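Local coordinates for protein Non-canonical purine NTP pyrophosphatase (Staphylococcus aureus, PDB 4BNQ) that probably hydrolyses non-canonical purine nucleoside triphosphates such as XTP, dITP and ITP to monophosphates and diphosphate, clearing them from the nucleotide pool, at residues Asn147-Asp152 against Glu170-Ile175. Numbering follows the deposited sequence.
Sequences NGFGYD and EQKGQI
K172, on the short helix 169-175, reaches D152 and the ring of F149 at a type II' beta turn, F149 to D152, in the predicted substrate-binding site of this HAM1-family enzyme. Its CG lies anti to the backbone N (chi1 -166°), and the chain stays extended from there, bridging backbones whose nearest CA atoms, those of G148 and K172, are 8.4 Å apart. Along this lysine, CB and CG stay short of the turn; CD grazes D152 OD2 at 4.0 Å, and CE passes the same oxygen at 3.4 Å. NZ then donates to D152 OD2 at 2.7 Å in a salt bridge that uses the oxygen's syn lone pair, on the side of OD1, with the two side chains crossing at about a right angle. That oxygen has a second donor: F149 N, 2.9 Å from D152 OD2, approaches from above the carboxylate plane, 50° out of it, with an N-H...O angle of 162°. Two bonds thus grip OD2, one from the first residue of its own turn and one from the helix. K172 NZ also sits 3.4 Å from F149 CE1, oblique to the ring, and makes a further salt bridge to D16 of helix 11-20. The other carboxylate oxygen is joined to the lysine indirectly: one water donates to D152 OD1 and accepts from K172 NZ at 2.8 Å.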
loop_
_atom_site.group_PDB
_atom_site.type_symbol
_atom_site.label_atom_id
_atom_site.label_comp_id
_atom_site.label_asym_id
_atom_site.label_seq_id
_atom_site.Cartn_x
_atom_site.Cartn_y
_atom_site.Cartn_z
ATOM N N ASN A 147 4.643 17.599 14.291
ATOM C CA ASN A 147 3.334 17.359 13.684
ATOM C C ASN A 147 2.828 15.963 14.022
ATOM O O ASN A 147 3.560 15.150 14.593
ATOM C CB ASN A 147 3.389 17.502 12.156
ATOM C CG ASN A 147 3.641 18.925 11.705
ATOM O OD1 ASN A 147 3.300 19.885 12.404
ATOM N ND2 ASN A 147 4.244 19.070 10.522
ATOM N N GLY A 148 1.585 15.676 13.657
ATOM C CA GLY A 148 1.029 14.346 13.838
ATOM C C GLY A 148 0.730 14.087 15.297
ATOM O O GLY A 148 0.409 15.016 16.038
ATOM N N PHE A 149 0.841 12.826 15.711
ATOM C CA PHE A 149 0.482 12.422 17.063
ATOM C C PHE A 149 1.063 11.042 17.362
ATOM O O PHE A 149 1.686 10.417 16.497
ATOM C CB PHE A 149 -1.047 12.376 17.207
ATOM C CG PHE A 149 -1.696 11.314 16.359
ATOM C CD1 PHE A 149 -1.953 11.546 15.017
ATOM C CD2 PHE A 149 -2.019 10.075 16.889
ATOM C CE1 PHE A 149 -2.533 10.557 14.219
ATOM C CE2 PHE A 149 -2.591 9.087 16.100
ATOM C CZ PHE A 149 -2.848 9.332 14.761
ATOM N N GLY A 150 0.848 10.556 18.580
ATOM C CA GLY A 150 1.280 9.220 18.928
ATOM C C GLY A 150 2.776 9.033 18.752
ATOM O O GLY A 150 3.554 9.874 19.187
ATOM N N TYR A 151 3.187 7.947 18.102
ATOM C CA TYR A 151 4.609 7.666 17.975
ATOM C C TYR A 151 5.219 8.378 16.780
ATOM O O TYR A 151 6.379 8.138 16.435
ATOM C CB TYR A 151 4.872 6.157 17.876
ATOM C CG TYR A 151 4.420 5.380 19.090
ATOM C CD1 TYR A 151 5.241 5.252 20.208
ATOM C CD2 TYR A 151 3.173 4.776 19.123
ATOM C CE1 TYR A 151 4.825 4.543 21.328
ATOM C CE2 TYR A 151 2.749 4.067 20.237
ATOM C CZ TYR A 151 3.580 3.958 21.333
ATOM O OH TYR A 151 3.155 3.250 22.425
ATOM N N ASP A 152 4.453 9.265 16.153
ATOM C CA ASP A 152 4.982 9.999 15.003
ATOM C C ASP A 152 6.413 10.568 15.169
ATOM O O ASP A 152 7.236 10.423 14.259
ATOM C CB ASP A 152 3.992 11.081 14.554
ATOM C CG ASP A 152 2.788 10.498 13.847
ATOM O OD1 ASP A 152 2.786 9.259 13.665
ATOM O OD2 ASP A 152 1.854 11.259 13.457
ATOM N N GLU A 170 -0.100 17.034 4.717
ATOM C CA GLU A 170 -0.330 16.574 3.340
ATOM C C GLU A 170 0.588 15.421 2.956
ATOM O O GLU A 170 0.135 14.430 2.387
ATOM C CB GLU A 170 -0.179 17.721 2.325
ATOM C CG GLU A 170 -1.231 18.832 2.451
ATOM C CD GLU A 170 -1.044 19.692 3.704
ATOM O OE1 GLU A 170 0.025 19.592 4.355
ATOM O OE2 GLU A 170 -1.971 20.461 4.055
ATOM N N GLN A 171 1.875 15.554 3.244
ATOM C CA GLN A 171 2.823 14.491 2.926
ATOM C C GLN A 171 2.561 13.185 3.705
ATOM O O GLN A 171 2.651 12.098 3.135
ATOM C CB GLN A 171 4.249 14.978 3.199
ATOM C CG GLN A 171 4.696 16.193 2.377
ATOM C CD GLN A 171 5.964 16.812 2.938
ATOM O OE1 GLN A 171 6.335 16.559 4.094
ATOM N NE2 GLN A 171 6.638 17.624 2.126
ATOM N N LYS A 172 2.253 13.294 5.002
ATOM C CA LYS A 172 1.934 12.115 5.819
ATOM C C LYS A 172 0.781 11.369 5.151
ATOM O O LYS A 172 0.835 10.150 4.975
ATOM C CB LYS A 172 1.550 12.515 7.260
ATOM C CG LYS A 172 1.523 11.361 8.261
ATOM C CD LYS A 172 0.797 11.727 9.586
ATOM C CE LYS A 172 0.502 10.466 10.431
ATOM N NZ LYS A 172 -0.183 10.686 11.766
ATOM N N GLY A 173 -0.231 12.118 4.724
ATOM C CA GLY A 173 -1.389 11.539 4.075
ATOM C C GLY A 173 -1.128 10.831 2.756
ATOM O O GLY A 173 -2.000 10.137 2.248
ATOM N N GLN A 174 0.057 11.004 2.190
ATOM C CA GLN A 174 0.398 10.334 0.945
ATOM C C GLN A 174 0.982 8.953 1.222
ATOM O O GLN A 174 0.959 8.079 0.353
ATOM C CB GLN A 174 1.437 11.156 0.169
ATOM C CG GLN A 174 0.954 12.507 -0.354
ATOM C CD GLN A 174 -0.210 12.381 -1.320
ATOM O OE1 GLN A 174 -0.030 12.049 -2.497
ATOM N NE2 GLN A 174 -1.422 12.636 -0.824
ATOM N N ILE A 175 1.539 8.759 2.418
ATOM C CA ILE A 175 2.331 7.555 2.667
ATOM C C ILE A 175 2.037 6.770 3.942
ATOM O O ILE A 175 2.630 5.723 4.155
ATOM C CB ILE A 175 3.847 7.858 2.623
ATOM C CG1 ILE A 175 4.217 8.897 3.678
ATOM C CG2 ILE A 175 4.277 8.312 1.216
ATOM C CD1 ILE A 175 4.876 8.294 4.888
HETATM O O HOH W 1 0.098 8.098 12.912
#